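Local coordinates for phenol hydroxylase component phN (PDB 3U52), which probably serves as the large diiron-containing oxygenase subunit of a multicomponent phenol hydroxylase, using molecular oxygen to hydroxylate phenol, at residues D38-K43 / G186-L191; K154-L159 / S489-H494. All blocks are in the same frame, centred on the assembly; numbering follows the deposited sequence.

Following the chain from its N terminus, the loop between helices 30-33 and 58-81 supplies the first half of contact 1, and the end of helix 125-155 and the loop after it the first half of contact 2. Contact 1 then closes at residues 186-191 after a largely helical excursion of 142 residues. Contact 2 closes only at residues 489-494, with the C-terminal helix. Because the segments alternate, the two loops cross rather than nest. The contacts sit on opposite sides of the chain's centre, their centres about 45 Å apart and their nearest atoms about 24 Å; contact 1 ties residues 38-43 to the start of helix 187-216, contact 2 the end of helix 125-155 to helix 490-498.

Contact 1. Residues D38-K43 / G186-L191; sequences DFEGIK and GPFEFL
Glu-40 points its carboxylate at the first turn of helix 187-216, and the two oxygens divide the work. OE1 accepts from Phe-188 N at 3.0 Å on its syn lone pair, with an N-H...O angle of 145°. OE2 accepts from Glu-189 N at 2.9 Å, also on the syn side but 24° out of the carboxylate plane. With CG beside the backbone N (chi1 -75°) and the chain extended beyond it, the group reaches across Gly-186, whose CA lies 3.5 Å from Glu-40 CD. Gly-186 holds the N-cap position, and CZ of the Phe-39 ring comes equally near its CA. The helix belongs to the four-helix bundle that carries the diiron centre in this hydroxylase family, and it supplies the iron ligand Glu-199 farther along. Two residues past the glutamate, Ile-42 sets CG2 over the middle of the Phe-188 ring, 3.8 Å from its centroid and almost on its normal, a CH-pi contact. The edge of that ring faces Glu-40 OE1, and Phe-188 also lines a xenon pocket. One water accepts from Gly-186 N and donates to Glu-40 OE2 and Glu-189 OE2, probably easing the approach of these oxygens, 4.6 Å apart, while Lys-264 salt-bridges Glu-189 OE1.

Contact 2. Residues K154-L159 / S489-H494; sequences KHFNGL and SPDQKH. With CU (copper (II) ion), chain J.
The imidazoles of His-155 and His-494 meet across a copper ion rather than directly: NE2 of His-494 lies near the plane of the His-155 ring, at its edge, 4.1 Å from ND1. A face of the His-155 ring is stacked on His-85. The Phe-156 ring meets Asp-491 edge-on, with CG of the carboxylate in the ring plane and the two planes 87° apart. The Asn-157 side chain instead runs opposite to that of Asp-491, amide and carboxylate nearly parallel. The metal is bound by His-155 ND1 at 2.1 Å and by His-494 NE2 at 2.0 Å, and the angle between these two bonds, about 177°, is close to linear. His-494 has CG anti to its own backbone N (chi1 -166°), which carries the ring out from the helix toward the ion. The site thus joins the end of helix 125-155, which bears the iron ligands Glu-138 and His-141 in the diiron bundle, to the C-terminal helix 490-498. That helix starts at Ser-489, an N-cap whose OG accepts from Gln-492 N in a nearly straight bond. Within its first turn, Asp-491 OD1 accepts from Asn-157 N at 3.0 Å through its syn lone pair. A water donates to both Asp-491 OD1 and His-155 O, and a second accepts from Asn-157 ND2 and Asp-491 N, so two solvent molecules span the join. The other carboxylate oxygen, Asp-491 OD2, is held by a salt bridge to Lys-98 of helix 94-103, whose Val-94 packs on Phe-156.

Contact 1. Residues D38-K43 / G186-L191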
loop_
_atom_site.group_PDB
_atom_site.type_symbol
_atom_site.label_atom_id
_atom_site.label_comp_id
_atom_site.label_asym_id
_atom_site.label_seq_id
_atom_site.Cartn_x
_atom_site.Cartn_y
_atom_site.Cartn_z
ATOM N N ASP A 38 9.313 28.120 -35.680
ATOM C CA ASP A 38 10.198 29.082 -36.352
ATOM C C ASP A 38 10.186 30.489 -35.759
ATOM O O ASP A 38 11.194 31.202 -35.883
ATOM C CB ASP A 38 9.859 29.195 -37.854
ATOM C CG ASP A 38 10.243 27.942 -38.654
ATOM O OD1 ASP A 38 11.450 27.664 -38.840
ATOM O OD2 ASP A 38 9.330 27.233 -39.119
ATOM N N PHE A 39 9.061 30.894 -35.159
ATOM C CA PHE A 39 8.804 32.291 -34.861
ATOM C C PHE A 39 9.589 32.845 -33.692
ATOM O O PHE A 39 9.544 34.036 -33.492
ATOM C CB PHE A 39 7.316 32.616 -34.656
ATOM C CG PHE A 39 6.760 32.185 -33.317
ATOM C CD1 PHE A 39 6.759 33.061 -32.205
ATOM C CD2 PHE A 39 6.241 30.909 -33.170
ATOM C CE1 PHE A 39 6.235 32.661 -30.982
ATOM C CE2 PHE A 39 5.683 30.496 -31.961
ATOM C CZ PHE A 39 5.660 31.359 -30.858
ATOM N N GLU A 40 10.286 31.989 -32.931
ATOM C CA GLU A 40 11.069 32.422 -31.757
ATOM C C GLU A 40 12.525 32.789 -32.113
ATOM O O GLU A 40 13.245 33.391 -31.312
ATOM C CB GLU A 40 11.073 31.308 -30.675
ATOM C CG GLU A 40 9.755 31.179 -29.918
ATOM C CD GLU A 40 9.729 29.920 -29.041
ATOM O OE1 GLU A 40 9.742 28.792 -29.587
ATOM O OE2 GLU A 40 9.692 30.068 -27.804
ATOM N N GLY A 41 12.949 32.430 -33.313
ATOM C CA GLY A 41 14.317 32.665 -33.730
ATOM C C GLY A 41 15.220 31.475 -33.564
ATOM O O GLY A 41 16.387 31.532 -33.968
ATOM N N ILE A 42 14.734 30.387 -32.946
ATOM C CA ILE A 42 15.597 29.213 -32.702
ATOM C C ILE A 42 15.772 28.391 -33.982
ATOM O O ILE A 42 14.806 28.137 -34.662
ATOM C CB ILE A 42 15.028 28.300 -31.556
ATOM C CG1 ILE A 42 15.110 29.050 -30.206
ATOM C CG2 ILE A 42 15.759 26.977 -31.530
ATOM C CD1 ILE A 42 16.560 29.221 -29.649
ATOM N N LYS A 43 17.007 27.977 -34.284
ATOM C CA LYS A 43 17.297 27.245 -35.499
ATOM C C LYS A 43 17.686 25.839 -35.121
ATOM O O LYS A 43 18.571 25.648 -34.277
ATOM C CB LYS A 43 18.447 27.888 -36.258
ATOM C CG LYS A 43 18.205 29.355 -36.633
ATOM C CD LYS A 43 19.049 29.748 -37.866
ATOM C CE LYS A 43 18.932 31.227 -38.192
ATOM N NZ LYS A 43 19.605 32.015 -37.116
ATOM N N GLY A 186 6.284 30.733 -27.046
ATOM C CA GLY A 186 6.446 29.604 -27.986
ATOM C C GLY A 186 7.038 28.349 -27.319
ATOM O O GLY A 186 7.350 28.361 -26.089
ATOM N N PRO A 187 7.151 27.248 -28.096
ATOM C CA PRO A 187 7.560 25.945 -27.558
ATOM C C PRO A 187 9.009 25.845 -27.030
ATOM O O PRO A 187 9.231 25.226 -25.991
ATOM C CB PRO A 187 7.313 24.965 -28.744
ATOM C CG PRO A 187 7.322 25.873 -29.990
ATOM C CD PRO A 187 6.800 27.195 -29.537
ATOM N N PHE A 188 9.978 26.463 -27.702
ATOM C CA PHE A 188 11.343 26.467 -27.173
ATOM C C PHE A 188 11.491 27.221 -25.862
ATOM O O PHE A 188 12.257 26.780 -24.967
ATOM C CB PHE A 188 12.366 26.929 -28.221
ATOM C CG PHE A 188 12.488 25.969 -29.408
ATOM C CD1 PHE A 188 11.976 26.320 -30.638
ATOM C CD2 PHE A 188 13.142 24.753 -29.270
ATOM C CE1 PHE A 188 12.074 25.441 -31.728
ATOM C CE2 PHE A 188 13.250 23.851 -30.344
ATOM C CZ PHE A 188 12.697 24.212 -31.584
ATOM N N GLU A 189 10.803 28.351 -25.753
ATOM C CA GLU A 189 10.850 29.127 -24.491
ATOM C C GLU A 189 10.101 28.358 -23.407
ATOM O O GLU A 189 10.578 28.267 -22.274
ATOM C CB GLU A 189 10.293 30.547 -24.645
ATOM C CG GLU A 189 10.446 31.361 -23.347
ATOM C CD GLU A 189 9.981 32.802 -23.456
ATOM O OE1 GLU A 189 10.071 33.492 -22.436
ATOM O OE2 GLU A 189 9.540 33.277 -24.526
ATOM N N PHE A 190 8.982 27.741 -23.770
ATOM C CA PHE A 190 8.240 26.920 -22.780
ATOM C C PHE A 190 9.197 25.860 -22.199
ATOM O O PHE A 190 9.325 25.729 -20.955
ATOM C CB PHE A 190 6.998 26.252 -23.370
ATOM C CG PHE A 190 6.267 25.320 -22.392
ATOM C CD1 PHE A 190 5.400 25.818 -21.432
ATOM C CD2 PHE A 190 6.513 23.957 -22.404
ATOM C CE1 PHE A 190 4.741 24.964 -20.529
ATOM C CE2 PHE A 190 5.871 23.106 -21.509
ATOM C CZ PHE A 190 4.984 23.618 -20.577
ATOM N N LEU A 191 9.874 25.129 -23.080
ATOM C CA LEU A 191 10.831 24.113 -22.598
ATOM C C LEU A 191 11.996 24.718 -21.787
ATOM O O LEU A 191 12.415 24.172 -20.741
ATOM C CB LEU A 191 11.323 23.254 -23.761
ATOM C CG LEU A 191 10.782 21.813 -23.847
ATOM C CD1 LEU A 191 9.456 21.425 -23.090
ATOM C CD2 LEU A 191 10.833 21.345 -25.258
HETATM O O HOH W 1 8.783 32.397 -26.959
#

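Contact 2. Residues K154-L159 / S489-H494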
loop_
_atom_site.group_PDB
_atom_site.type_symbol
_atom_site.label_atom_id
_atom_site.label_comp_id
_atom_site.label_asym_id
_atom_site.label_seq_id
_atom_site.Cartn_x
_atom_site.Cartn_y
_atom_site.Cartn_z
ATOM N N LYS A 154 -10.930 17.481 4.654
ATOM C CA LYS A 154 -12.038 17.139 5.566
ATOM C C LYS A 154 -11.905 17.664 6.991
ATOM O O LYS A 154 -12.932 17.749 7.714
ATOM C CB LYS A 154 -12.235 15.630 5.614
ATOM C CG LYS A 154 -12.469 15.065 4.208
ATOM C CD LYS A 154 -12.773 13.587 4.233
ATOM C CE LYS A 154 -12.762 13.055 2.824
ATOM N NZ LYS A 154 -13.282 11.645 2.799
ATOM N N HIS A 155 -10.690 17.992 7.419
ATOM C CA HIS A 155 -10.455 18.288 8.840
ATOM C C HIS A 155 -9.901 19.682 9.127
ATOM O O HIS A 155 -9.806 20.071 10.309
ATOM C CB HIS A 155 -9.523 17.243 9.467
ATOM C CG HIS A 155 -10.165 15.895 9.590
ATOM N ND1 HIS A 155 -11.051 15.593 10.606
ATOM C CD2 HIS A 155 -10.110 14.797 8.795
ATOM C CE1 HIS A 155 -11.525 14.369 10.434
ATOM N NE2 HIS A 155 -10.953 13.852 9.354
ATOM N N PHE A 156 -9.475 20.374 8.068
ATOM C CA PHE A 156 -8.831 21.696 8.186
ATOM C C PHE A 156 -9.413 22.698 7.163
ATOM O O PHE A 156 -9.988 22.286 6.166
ATOM C CB PHE A 156 -7.290 21.592 8.029
ATOM C CG PHE A 156 -6.621 20.745 9.108
ATOM C CD1 PHE A 156 -6.300 21.285 10.353
ATOM C CD2 PHE A 156 -6.378 19.391 8.880
ATOM C CE1 PHE A 156 -5.717 20.498 11.361
ATOM C CE2 PHE A 156 -5.770 18.577 9.854
ATOM C CZ PHE A 156 -5.426 19.133 11.106
ATOM N N ASN A 157 -9.255 23.999 7.412
ATOM C CA ASN A 157 -9.926 25.007 6.575
ATOM C C ASN A 157 -8.933 25.437 5.512
ATOM O O ASN A 157 -7.777 25.084 5.595
ATOM C CB ASN A 157 -10.444 26.171 7.436
ATOM C CG ASN A 157 -11.663 25.771 8.305
ATOM O OD1 ASN A 157 -12.555 25.076 7.827
ATOM N ND2 ASN A 157 -11.676 26.182 9.585
ATOM N N GLY A 158 -9.389 26.127 4.476
ATOM C CA GLY A 158 -8.498 26.727 3.519
ATOM C C GLY A 158 -8.036 25.819 2.383
ATOM O O GLY A 158 -7.291 26.258 1.509
ATOM N N LEU A 159 -8.492 24.571 2.357
ATOM C CA LEU A 159 -8.065 23.628 1.320
ATOM C C LEU A 159 -9.203 23.349 0.341
ATOM O O LEU A 159 -9.035 22.558 -0.568
ATOM C CB LEU A 159 -7.607 22.286 1.961
ATOM C CG LEU A 159 -6.306 22.374 2.750
ATOM C CD1 LEU A 159 -6.490 21.860 4.140
ATOM C CD2 LEU A 159 -5.255 21.580 2.031
ATOM N N SER A 489 -8.218 30.533 15.825
ATOM C CA SER A 489 -8.890 30.136 14.586
ATOM C C SER A 489 -9.606 28.852 14.852
ATOM O O SER A 489 -9.277 28.187 15.818
ATOM C CB SER A 489 -7.863 29.887 13.489
ATOM O OG SER A 489 -6.971 28.846 13.906
ATOM N N PRO A 490 -10.589 28.494 14.019
ATOM C CA PRO A 490 -11.196 27.145 14.125
ATOM C C PRO A 490 -10.201 25.996 13.975
ATOM O O PRO A 490 -10.314 25.002 14.727
ATOM C CB PRO A 490 -12.240 27.123 13.012
ATOM C CG PRO A 490 -12.532 28.565 12.741
ATOM C CD PRO A 490 -11.268 29.332 13.022
ATOM N N ASP A 491 -9.183 26.126 13.095
ATOM C CA ASP A 491 -8.127 25.107 13.015
ATOM C C ASP A 491 -7.439 24.909 14.365
ATOM O O ASP A 491 -7.322 23.762 14.800
ATOM C CB ASP A 491 -7.048 25.443 11.990
ATOM C CG ASP A 491 -7.413 25.018 10.520
ATOM O OD1 ASP A 491 -8.521 24.501 10.241
ATOM O OD2 ASP A 491 -6.534 25.203 9.629
ATOM N N GLN A 492 -6.986 26.001 15.028
ATOM C CA GLN A 492 -6.374 25.894 16.361
ATOM C C GLN A 492 -7.312 25.223 17.400
ATOM O O GLN A 492 -6.889 24.321 18.112
ATOM C CB GLN A 492 -5.906 27.250 16.905
ATOM C CG GLN A 492 -5.136 27.078 18.205
ATOM C CD GLN A 492 -4.998 28.346 19.025
ATOM O OE1 GLN A 492 -3.940 28.595 19.579
ATOM N NE2 GLN A 492 -6.062 29.123 19.132
ATOM N N LYS A 493 -8.571 25.644 17.452
ATOM C CA LYS A 493 -9.571 25.015 18.344
ATOM C C LYS A 493 -9.801 23.511 18.070
ATOM O O LYS A 493 -9.885 22.708 18.998
ATOM C CB LYS A 493 -10.896 25.812 18.264
ATOM C CG LYS A 493 -10.670 27.308 18.754
ATOM C CD LYS A 493 -11.934 28.204 18.675
ATOM C CE LYS A 493 -11.754 29.454 19.580
ATOM N NZ LYS A 493 -13.099 29.992 20.014
ATOM N N HIS A 494 -9.883 23.142 16.793
ATOM C CA HIS A 494 -10.048 21.754 16.386
ATOM C C HIS A 494 -8.783 20.941 16.716
ATOM O O HIS A 494 -8.869 19.827 17.264
ATOM C CB HIS A 494 -10.368 21.726 14.892
ATOM C CG HIS A 494 -10.889 20.416 14.412
ATOM N ND1 HIS A 494 -12.156 19.961 14.721
ATOM C CD2 HIS A 494 -10.329 19.473 13.620
ATOM C CE1 HIS A 494 -12.345 18.776 14.164
ATOM N NE2 HIS A 494 -11.254 18.463 13.484
HETATM CU CU CU J . -11.208 17.061 12.082
HETATM O O HOH W 2 -10.299 22.710 11.471
HETATM O O HOH W 3 -9.139 27.612 10.617
#